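Local coordinates for protein tetraacyldisaccharide 4'-kinase (Aquifex aeolicus, PDB 4EHY) that probably transfers the gamma-phosphate of ATP to the 4'-position of a tetraacyldisaccharide 1-phosphate, forming lipid IVA, at residues Y187-P192 against R206-L211; S233-N238 against L276-D281. One frame throughout, in Å; residues are numbered along the deposited sequence.

Contact 1: residues Y187-P192 against R206-L211; sequences YQEVEP and REFCCL. With ADP (adenosine-5'-diphosphate), chain B.
Glu189 and Arg206 form a salt bridge beside the adenine pocket of this P-loop kinase, joining the loop that follows strand 182-186 to strand 201-212. Arg206 approaches side-on, so that both nitrogens fall on one oxygen: NE lies 2.9 Å from Glu189 OE2, and NH2 of the same arginine 2.8 Å from that atom. OE2 lies at the guanidinium edge, close to its plane, though the carboxylate itself is turned well out of it; NH2 meets OE2 nearly along the C-O bond, whereas NE comes from above the carboxylate. The other oxygen, Glu189 OE1, takes the backbone N of Arg206 at 2.9 Å, again from well above the carboxylate plane.

Glu189 reaches both groups by folding: CG sits between backbone N and carbonyl carbon (chi1 78°), and the chain bends again at chi2. Arg206 bends at chi3 (-49°), which swings its guanidinium between two rings. Tyr187 CE2 lies 3.5 Å above one guanidinium face, with its ring tilted 33° from that plane, and Phe208 CZ lies 3.6 Å from the opposite face. With an alanine in place of Glu189, the NE and backbone N-H of Arg206 would probably lose their acceptor, leaving the guanidinium charge buried without its carboxylate and less firmly placed.

Gln240 takes a further hydrogen bond from Arg206 NH2, while NH1 of this arginine points to the nucleotide, 3.4 Å from ADP N7. Phe208 touches the nucleotide and the acid with its ring edge: CE2 lies against ADP N1, and Phe208 CE1 lies 3.8 Å from Glu189 CG.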
ATOM      1  N   TYR A 187       4.910  -6.145   9.060  1.00 51.62           N
ATOM      2  CA  TYR A 187       4.116  -6.984   9.959  1.00 52.52           C
ATOM      3  C   TYR A 187       4.885  -7.469  11.176  1.00 54.09           C
ATOM      4  O   TYR A 187       4.634  -8.570  11.667  1.00 64.12           O
ATOM      5  CB  TYR A 187       3.528  -8.192   9.227  1.00 56.22           C
ATOM      6  CG  TYR A 187       2.610  -7.856   8.072  1.00 53.96           C
ATOM      7  CD1 TYR A 187       2.339  -8.801   7.100  1.00 55.95           C
ATOM      8  CD2 TYR A 187       2.027  -6.604   7.949  1.00 55.97           C
ATOM      9  CE1 TYR A 187       1.516  -8.522   6.039  1.00 58.62           C
ATOM     10  CE2 TYR A 187       1.194  -6.306   6.874  1.00 56.31           C
ATOM     11  CZ  TYR A 187       0.942  -7.279   5.926  1.00 59.87           C
ATOM     12  OH  TYR A 187       0.123  -7.033   4.852  1.00 52.82           O
ATOM     13  N   GLN A 188       5.819  -6.672  11.678  1.00 54.09           N
ATOM     14  CA  GLN A 188       6.560  -7.114  12.860  1.00 58.98           C
ATOM     15  C   GLN A 188       5.615  -7.341  14.040  1.00 65.94           C
ATOM     16  O   GLN A 188       5.831  -8.232  14.854  1.00 62.91           O
ATOM     17  CB  GLN A 188       7.665  -6.123  13.234  1.00 60.81           C
ATOM     18  CG  GLN A 188       8.731  -5.951  12.164  1.00 63.82           C
ATOM     19  CD  GLN A 188       9.589  -7.191  11.995  1.00 67.58           C
ATOM     20  OE1 GLN A 188       9.732  -7.991  12.919  1.00 69.70           O
ATOM     21  NE2 GLN A 188      10.167  -7.355  10.810  1.00 68.45           N
ATOM     22  N   GLU A 189       4.552  -6.546  14.125  1.00 67.95           N
ATOM     23  CA  GLU A 189       3.645  -6.643  15.268  1.00 67.29           C
ATOM     24  C   GLU A 189       2.812  -7.922  15.254  1.00 66.77           C
ATOM     25  O   GLU A 189       2.141  -8.232  16.225  1.00 72.61           O
ATOM     26  CB  GLU A 189       2.713  -5.431  15.341  1.00 56.10           C
ATOM     27  CG  GLU A 189       1.559  -5.494  14.367  1.00 55.46           C
ATOM     28  CD  GLU A 189       1.987  -5.287  12.910  1.00 55.42           C
ATOM     29  OE1 GLU A 189       3.113  -4.802  12.663  1.00 48.11           O
ATOM     30  OE2 GLU A 189       1.185  -5.606  12.014  1.00 54.98           O
ATOM     31  N   VAL A 190       2.838  -8.666  14.156  1.00 67.60           N
ATOM     32  CA  VAL A 190       2.061  -9.897  14.110  1.00 64.27           C
ATOM     33  C   VAL A 190       2.878 -11.108  13.642  1.00 72.88           C
ATOM     34  O   VAL A 190       2.549 -12.247  13.977  1.00 70.42           O
ATOM     35  CB  VAL A 190       0.759  -9.719  13.297  1.00 73.44           C
ATOM     36  CG1 VAL A 190       1.057  -9.563  11.821  1.00 64.79           C
ATOM     37  CG2 VAL A 190      -0.173 -10.881  13.538  1.00 84.38           C
ATOM     38  N   GLU A 191       3.956 -10.864  12.897  1.00 71.80           N
ATOM     39  CA  GLU A 191       4.868 -11.934  12.487  1.00 74.66           C
ATOM     40  C   GLU A 191       6.319 -11.460  12.477  1.00 72.89           C
ATOM     41  O   GLU A 191       6.906 -11.269  11.412  1.00 67.53           O
ATOM     42  CB  GLU A 191       4.501 -12.450  11.100  1.00 80.90           C
ATOM     43  CG  GLU A 191       3.163 -13.148  11.024  1.00 93.16           C
ATOM     44  CD  GLU A 191       3.290 -14.647  11.154  1.00108.83           C
ATOM     45  OE1 GLU A 191       4.434 -15.135  11.288  1.00116.37           O
ATOM     46  OE2 GLU A 191       2.247 -15.335  11.119  1.00114.35           O
ATOM     47  N   PRO A 192       6.906 -11.275  13.666  1.00 74.71           N
ATOM     48  CA  PRO A 192       8.252 -10.706  13.764  1.00 74.90           C
ATOM     49  C   PRO A 192       9.244 -11.559  12.991  1.00 74.77           C
ATOM     50  O   PRO A 192       9.063 -12.772  12.922  1.00 74.89           O
ATOM     51  CB  PRO A 192       8.570 -10.795  15.259  1.00 79.66           C
ATOM     52  CG  PRO A 192       7.268 -11.058  15.939  1.00 82.32           C
ATOM     53  CD  PRO A 192       6.431 -11.801  14.955  1.00 80.76           C
ATOM     54  N   ARG A 206       2.883  -1.887  12.996  1.00 49.63           N
ATOM     55  CA  ARG A 206       1.610  -1.174  12.962  1.00 48.70           C
ATOM     56  C   ARG A 206       1.078  -1.088  14.392  1.00 56.94           C
ATOM     57  O   ARG A 206       0.904  -2.115  15.066  1.00 46.22           O
ATOM     58  CB  ARG A 206       0.615  -1.865  12.026  1.00 44.81           C
ATOM     59  CG  ARG A 206       0.922  -1.657  10.534  1.00 44.65           C
ATOM     60  CD  ARG A 206       0.006  -2.494   9.633  1.00 40.82           C
ATOM     61  NE  ARG A 206      -0.043  -3.876  10.089  1.00 43.71           N
ATOM     62  CZ  ARG A 206      -0.778  -4.828   9.535  1.00 47.10           C
ATOM     63  NH1 ARG A 206      -1.544  -4.550   8.494  1.00 41.27           N
ATOM     64  NH2 ARG A 206      -0.765  -6.055  10.047  1.00 47.10           N
ATOM     65  N   GLU A 207       0.886   0.139  14.873  1.00 57.68           N
ATOM     66  CA  GLU A 207       0.358   0.365  16.221  1.00 52.88           C
ATOM     67  C   GLU A 207      -1.155   0.576  16.149  1.00 49.25           C
ATOM     68  O   GLU A 207      -1.630   1.639  15.733  1.00 47.98           O
ATOM     69  CB  GLU A 207       1.027   1.573  16.887  1.00 55.23           C
ATOM     70  CG  GLU A 207       0.540   1.830  18.323  1.00 59.12           C
ATOM     71  CD  GLU A 207       0.932   3.196  18.842  1.00 72.07           C
ATOM     72  OE1 GLU A 207       2.079   3.622  18.602  1.00 80.45           O
ATOM     73  OE2 GLU A 207       0.092   3.850  19.493  1.00 86.05           O
ATOM     74  N   PHE A 208      -1.909  -0.451  16.526  1.00 42.52           N
ATOM     75  CA  PHE A 208      -3.365  -0.402  16.447  1.00 49.99           C
ATOM     76  C   PHE A 208      -3.926   0.344  17.642  1.00 51.42           C
ATOM     77  O   PHE A 208      -4.077  -0.212  18.710  1.00 58.25           O
ATOM     78  CB  PHE A 208      -3.929  -1.816  16.348  1.00 48.77           C
ATOM     79  CG  PHE A 208      -3.463  -2.539  15.127  1.00 58.64           C
ATOM     80  CD1 PHE A 208      -2.370  -3.392  15.182  1.00 54.65           C
ATOM     81  CD2 PHE A 208      -4.081  -2.317  13.903  1.00 52.37           C
ATOM     82  CE1 PHE A 208      -1.921  -4.036  14.043  1.00 57.45           C
ATOM     83  CE2 PHE A 208      -3.640  -2.960  12.762  1.00 57.36           C
ATOM     84  CZ  PHE A 208      -2.562  -3.821  12.827  1.00 55.89           C
ATOM     85  N   CYS A 209      -4.240   1.613  17.431  1.00 54.52           N
ATOM     86  CA  CYS A 209      -4.493   2.537  18.525  1.00 62.39           C
ATOM     87  C   CYS A 209      -5.901   3.124  18.477  1.00 63.50           C
ATOM     88  O   CYS A 209      -6.386   3.665  19.462  1.00 60.36           O
ATOM     89  CB  CYS A 209      -3.505   3.698  18.412  1.00 64.18           C
ATOM     90  SG  CYS A 209      -3.720   4.640  16.856  1.00 74.49           S
ATOM     91  N   CYS A 210      -6.551   3.043  17.322  1.00 59.60           N
ATOM     92  CA  CYS A 210      -7.697   3.900  17.095  1.00 62.32           C
ATOM     93  C   CYS A 210      -8.834   3.205  16.370  1.00 61.98           C
ATOM     94  O   CYS A 210      -8.672   2.129  15.789  1.00 58.45           O
ATOM     95  CB  CYS A 210      -7.249   5.143  16.322  1.00 71.64           C
ATOM     96  SG  CYS A 210      -5.520   5.603  16.669  1.00112.83           S
ATOM     97  N   LEU A 211      -9.993   3.843  16.416  1.00 59.89           N
ATOM     98  CA  LEU A 211     -11.197   3.306  15.818  1.00 54.68           C
ATOM     99  C   LEU A 211     -11.888   4.444  15.084  1.00 54.31           C
ATOM    100  O   LEU A 211     -11.989   5.563  15.611  1.00 55.02           O
ATOM    101  CB  LEU A 211     -12.103   2.746  16.907  1.00 59.65           C
ATOM    102  CG  LEU A 211     -13.274   1.874  16.460  1.00 62.13           C
ATOM    103  CD1 LEU A 211     -12.777   0.610  15.768  1.00 60.57           C
ATOM    104  CD2 LEU A 211     -14.122   1.527  17.655  1.00 55.35           C
TER
HETATM  105  PB  ADP B 401      -1.189  -3.558   0.345  1.00 48.29           P
HETATM  106  O1B ADP B 401      -2.018  -3.613  -0.913  1.00 59.04           O
HETATM  107  O2B ADP B 401       0.148  -4.256   0.233  1.00 65.41           O
HETATM  108  O3B ADP B 401      -1.043  -2.148   0.878  1.00 43.75           O
HETATM  109  PA  ADP B 401      -3.531  -4.561   1.831  1.00 49.89           P
HETATM  110  O1A ADP B 401      -3.435  -5.111   3.227  1.00 49.88           O
HETATM  111  O2A ADP B 401      -4.375  -5.253   0.799  1.00 45.68           O
HETATM  112  O3A ADP B 401      -1.961  -4.463   1.424  1.00 48.86           O
HETATM  113  O5' ADP B 401      -4.079  -3.062   1.924  1.00 44.82           O
HETATM  114  C5' ADP B 401      -3.515  -2.148   2.850  1.00 45.36           C
HETATM  115  C4' ADP B 401      -4.680  -1.392   3.478  1.00 34.30           C
HETATM  116  O4' ADP B 401      -5.661  -2.329   3.988  1.00 43.16           O
HETATM  117  C3' ADP B 401      -4.176  -0.617   4.671  1.00 35.09           C
HETATM  118  O3' ADP B 401      -3.819   0.704   4.275  1.00 37.70           O
HETATM  119  C2' ADP B 401      -5.349  -0.637   5.623  1.00 35.42           C
HETATM  120  O2' ADP B 401      -6.252   0.408   5.251  1.00 41.92           O
HETATM  121  C1' ADP B 401      -6.038  -1.953   5.320  1.00 35.29           C
HETATM  122  N9  ADP B 401      -5.533  -2.990   6.256  1.00 46.56           N
HETATM  123  C8  ADP B 401      -4.826  -4.085   5.912  1.00 54.06           C
HETATM  124  N7  ADP B 401      -4.537  -4.851   6.997  1.00 48.78           N
HETATM  125  C5  ADP B 401      -5.077  -4.240   8.069  1.00 44.49           C
HETATM  126  C6  ADP B 401      -5.142  -4.516   9.525  1.00 46.69           C
HETATM  127  N6  ADP B 401      -4.553  -5.624  10.078  1.00 42.00           N
HETATM  128  N1  ADP B 401      -5.809  -3.619  10.281  1.00 43.20           N
HETATM  129  C2  ADP B 401      -6.394  -2.522   9.762  1.00 43.75           C
HETATM  130  N3  ADP B 401      -6.367  -2.209   8.456  1.00 42.09           N
HETATM  131  C4  ADP B 401      -5.738  -3.023   7.574  1.00 45.28           C

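Contact 2: residues S233-N238 against L276-D281. With ADP (adenosine-5'-diphosphate), chain B.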
ATOM      1  N   SER A 233     -13.297  -8.058   5.869  1.00 54.12           N
ATOM      2  CA  SER A 233     -12.378  -7.246   5.075  1.00 51.77           C
ATOM      3  C   SER A 233     -12.190  -7.846   3.685  1.00 55.37           C
ATOM      4  O   SER A 233     -12.473  -9.029   3.468  1.00 51.83           O
ATOM      5  CB  SER A 233     -11.016  -7.100   5.768  1.00 48.06           C
ATOM      6  OG  SER A 233     -10.372  -8.354   5.926  1.00 48.04           O
ATOM      7  N   GLY A 234     -11.713  -7.017   2.757  1.00 44.42           N
ATOM      8  CA  GLY A 234     -11.454  -7.430   1.387  1.00 46.52           C
ATOM      9  C   GLY A 234     -10.079  -6.859   1.108  1.00 50.16           C
ATOM     10  O   GLY A 234      -9.948  -5.740   0.608  1.00 45.34           O
ATOM     11  N   LEU A 235      -9.059  -7.644   1.444  1.00 46.21           N
ATOM     12  CA  LEU A 235      -7.672  -7.208   1.460  1.00 47.22           C
ATOM     13  C   LEU A 235      -6.833  -8.195   0.659  1.00 54.48           C
ATOM     14  O   LEU A 235      -7.320  -9.243   0.229  1.00 51.68           O
ATOM     15  CB  LEU A 235      -7.097  -7.155   2.879  1.00 42.80           C
ATOM     16  CG  LEU A 235      -7.967  -6.450   3.917  1.00 43.44           C
ATOM     17  CD1 LEU A 235      -7.390  -6.626   5.305  1.00 39.39           C
ATOM     18  CD2 LEU A 235      -8.100  -4.985   3.569  1.00 38.50           C
ATOM     19  N   GLY A 236      -5.556  -7.876   0.495  1.00 49.60           N
ATOM     20  CA  GLY A 236      -4.618  -8.827  -0.068  1.00 55.42           C
ATOM     21  C   GLY A 236      -4.558 -10.097   0.767  1.00 59.12           C
ATOM     22  O   GLY A 236      -4.457 -11.196   0.226  1.00 59.58           O
ATOM     23  N   ASP A 237      -4.609  -9.954   2.090  1.00 58.99           N
ATOM     24  CA  ASP A 237      -4.630 -11.121   2.978  1.00 58.54           C
ATOM     25  C   ASP A 237      -5.513 -10.846   4.195  1.00 57.57           C
ATOM     26  O   ASP A 237      -5.094 -10.149   5.120  1.00 53.14           O
ATOM     27  CB  ASP A 237      -3.205 -11.496   3.408  1.00 56.42           C
ATOM     28  CG  ASP A 237      -3.160 -12.708   4.328  1.00 70.23           C
ATOM     29  OD1 ASP A 237      -4.181 -13.419   4.469  1.00 69.83           O
ATOM     30  OD2 ASP A 237      -2.086 -12.955   4.916  1.00 78.33           O
ATOM     31  N   ASN A 238      -6.733 -11.389   4.184  1.00 51.38           N
ATOM     32  CA  ASN A 238      -7.684 -11.182   5.280  1.00 57.58           C
ATOM     33  C   ASN A 238      -7.213 -11.854   6.557  1.00 62.28           C
ATOM     34  O   ASN A 238      -7.674 -11.534   7.653  1.00 62.85           O
ATOM     35  CB  ASN A 238      -9.082 -11.706   4.914  1.00 52.53           C
ATOM     36  CG  ASN A 238      -9.743 -10.892   3.823  1.00 51.93           C
ATOM     37  OD1 ASN A 238      -9.469  -9.703   3.670  1.00 53.74           O
ATOM     38  ND2 ASN A 238     -10.610 -11.532   3.048  1.00 53.97           N
ATOM     39  N   LEU A 276     -16.914  -4.405  12.155  1.00 54.40           N
ATOM     40  CA  LEU A 276     -15.554  -3.952  12.322  1.00 53.94           C
ATOM     41  C   LEU A 276     -14.734  -4.350  11.103  1.00 51.63           C
ATOM     42  O   LEU A 276     -14.604  -5.532  10.791  1.00 50.18           O
ATOM     43  CB  LEU A 276     -14.947  -4.572  13.572  1.00 50.01           C
ATOM     44  CG  LEU A 276     -13.526  -4.084  13.837  1.00 55.67           C
ATOM     45  CD1 LEU A 276     -13.543  -2.559  13.901  1.00 52.20           C
ATOM     46  CD2 LEU A 276     -12.966  -4.698  15.116  1.00 54.02           C
ATOM     47  N   THR A 277     -14.175  -3.358  10.419  1.00 47.04           N
ATOM     48  CA  THR A 277     -13.447  -3.621   9.179  1.00 44.05           C
ATOM     49  C   THR A 277     -12.261  -2.652   9.082  1.00 38.73           C
ATOM     50  O   THR A 277     -11.957  -1.969  10.062  1.00 44.45           O
ATOM     51  CB  THR A 277     -14.378  -3.472   7.947  1.00 46.54           C
ATOM     52  OG1 THR A 277     -13.709  -3.928   6.769  1.00 46.22           O
ATOM     53  CG2 THR A 277     -14.853  -2.018   7.758  1.00 45.12           C
ATOM     54  N   THR A 278     -11.582  -2.595   7.934  1.00 41.14           N
ATOM     55  CA  THR A 278     -10.437  -1.684   7.775  1.00 35.87           C
ATOM     56  C   THR A 278     -10.716  -0.389   7.017  1.00 35.22           C
ATOM     57  O   THR A 278     -11.771  -0.238   6.387  1.00 40.50           O
ATOM     58  CB  THR A 278      -9.292  -2.430   7.037  1.00 47.60           C
ATOM     59  OG1 THR A 278      -9.566  -2.452   5.635  1.00 39.14           O
ATOM     60  CG2 THR A 278      -9.150  -3.853   7.535  1.00 44.49           C
ATOM     61  N   PRO A 279      -9.773   0.563   7.076  1.00 37.73           N
ATOM     62  CA  PRO A 279     -10.041   1.817   6.364  1.00 34.06           C
ATOM     63  C   PRO A 279     -10.218   1.560   4.860  1.00 37.10           C
ATOM     64  O   PRO A 279     -11.009   2.226   4.199  1.00 39.37           O
ATOM     65  CB  PRO A 279      -8.781   2.636   6.635  1.00 38.37           C
ATOM     66  CG  PRO A 279      -8.329   2.145   8.007  1.00 37.66           C
ATOM     67  CD  PRO A 279      -8.595   0.658   7.968  1.00 33.79           C
ATOM     68  N   LYS A 280      -9.511   0.566   4.345  1.00 44.83           N
ATOM     69  CA  LYS A 280      -9.564   0.247   2.922  1.00 43.15           C
ATOM     70  C   LYS A 280     -10.976  -0.164   2.527  1.00 42.86           C
ATOM     71  O   LYS A 280     -11.477   0.224   1.470  1.00 38.71           O
ATOM     72  CB  LYS A 280      -8.538  -0.851   2.591  1.00 40.06           C
ATOM     73  CG  LYS A 280      -8.571  -1.334   1.144  1.00 45.49           C
ATOM     74  CD  LYS A 280      -7.462  -2.347   0.886  1.00 43.38           C
ATOM     75  CE  LYS A 280      -7.613  -3.022  -0.487  1.00 46.79           C
ATOM     76  NZ  LYS A 280      -6.383  -3.809  -0.852  1.00 41.11           N
ATOM     77  N   ASP A 281     -11.636  -0.918   3.399  1.00 43.45           N
ATOM     78  CA  ASP A 281     -13.033  -1.298   3.178  1.00 40.14           C
ATOM     79  C   ASP A 281     -14.010  -0.152   3.448  1.00 40.13           C
ATOM     80  O   ASP A 281     -14.973   0.052   2.706  1.00 44.79           O
ATOM     81  CB  ASP A 281     -13.396  -2.488   4.077  1.00 42.18           C
ATOM     82  CG  ASP A 281     -12.449  -3.656   3.900  1.00 50.78           C
ATOM     83  OD1 ASP A 281     -12.610  -4.396   2.905  1.00 48.33           O
ATOM     84  OD2 ASP A 281     -11.537  -3.826   4.744  1.00 48.78           O
TER
HETATM   85  PB  ADP B 401      -1.189  -3.558   0.345  1.00 48.29           P
HETATM   86  O1B ADP B 401      -2.018  -3.613  -0.913  1.00 59.04           O
HETATM   87  O2B ADP B 401       0.148  -4.256   0.233  1.00 65.41           O
HETATM   88  O3B ADP B 401      -1.043  -2.148   0.878  1.00 43.75           O
HETATM   89  PA  ADP B 401      -3.531  -4.561   1.831  1.00 49.89           P
HETATM   90  O1A ADP B 401      -3.435  -5.111   3.227  1.00 49.88           O
HETATM   91  O2A ADP B 401      -4.375  -5.253   0.799  1.00 45.68           O
HETATM   92  O3A ADP B 401      -1.961  -4.463   1.424  1.00 48.86           O
HETATM   93  O5' ADP B 401      -4.079  -3.062   1.924  1.00 44.82           O
HETATM   94  C5' ADP B 401      -3.515  -2.148   2.850  1.00 45.36           C
HETATM   95  C4' ADP B 401      -4.680  -1.392   3.478  1.00 34.30           C
HETATM   96  O4' ADP B 401      -5.661  -2.329   3.988  1.00 43.16           O
HETATM   97  C3' ADP B 401      -4.176  -0.617   4.671  1.00 35.09           C
HETATM   98  O3' ADP B 401      -3.819   0.704   4.275  1.00 37.70           O
HETATM   99  C2' ADP B 401      -5.349  -0.637   5.623  1.00 35.42           C
HETATM  100  O2' ADP B 401      -6.252   0.408   5.251  1.00 41.92           O
HETATM  101  C1' ADP B 401      -6.038  -1.953   5.320  1.00 35.29           C
HETATM  102  N9  ADP B 401      -5.533  -2.990   6.256  1.00 46.56           N
HETATM  103  C8  ADP B 401      -4.826  -4.085   5.912  1.00 54.06           C
HETATM  104  N7  ADP B 401      -4.537  -4.851   6.997  1.00 48.78           N
HETATM  105  C5  ADP B 401      -5.077  -4.240   8.069  1.00 44.49           C
HETATM  106  C6  ADP B 401      -5.142  -4.516   9.525  1.00 46.69           C
HETATM  107  N6  ADP B 401      -4.553  -5.624  10.078  1.00 42.00           N
HETATM  108  N1  ADP B 401      -5.809  -3.619  10.281  1.00 43.20           N
HETATM  109  C2  ADP B 401      -6.394  -2.522   9.762  1.00 43.75           C
HETATM  110  N3  ADP B 401      -6.367  -2.209   8.456  1.00 42.09           N
HETATM  111  C4  ADP B 401      -5.738  -3.023   7.574  1.00 45.28           C
HETATM  112  O   HOH W   1     -11.693  -3.909   0.228  1.00 46.43           O
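The Asp281 carboxylate receives Gly234 N on the syn side of OD1, at 2.8 Å and 19° out of its plane. Its other oxygen, OD2, is met from above that plane by the hydroxyl of Thr278, with OG1 as donor at 2.6 Å. The adenine is a second flat group: Thr278 CG2 and Leu235 CD1 lie over the same face, CG2 3.5 Å from ADP C4 and CD1 3.7 Å from ADP C8. Leu235 and Thr278 also meet tip to tip, CD2 against OG1.

Besides Gly234 N, Asp281 OD1 accepts from Tyr264 and from a water that also bonds Gly234 O. Lys280 runs fully extended past the ribose, CG anti to its backbone N (chi1 176°), which carries NZ to 3.0 Å from ADP O2A. Gly236 N reaches the same oxygen at 2.9 Å, so one alpha-phosphate oxygen is gripped from both segments; Asp260 pairs with the lysine's charge.

Thr278, the N-cap of helix 279-282, forms a capping box with Asp281, whose OD2 also takes a weak bond from Thr278 N; a weak capping bond runs from Lys280 N to Thr278 OG1. Two parallel strands thus end in turns leading into helices, a nucleotide site built at the strand ends.

Contact 1 closes before contact 2 opens along the chain, and their centres lie 14 Å apart. Strand 291-300 joins them: it pairs antiparallel with strand 201-212 of contact 1 and parallel with strand 275-277 of contact 2. Helix 238-248, which starts where segment 233-238 ends, packs against side chains of both. The two contacts touch directly where Leu211 CD1 meets Leu276 CD1 at 3.8 Å. ADP lies between them, with Arg206 NH1 and Thr278 CG2 on opposite sides of the adenine plane. Contact 1 thus borders the base, while contact 2 follows the nucleotide from base through ribose to alpha-phosphate.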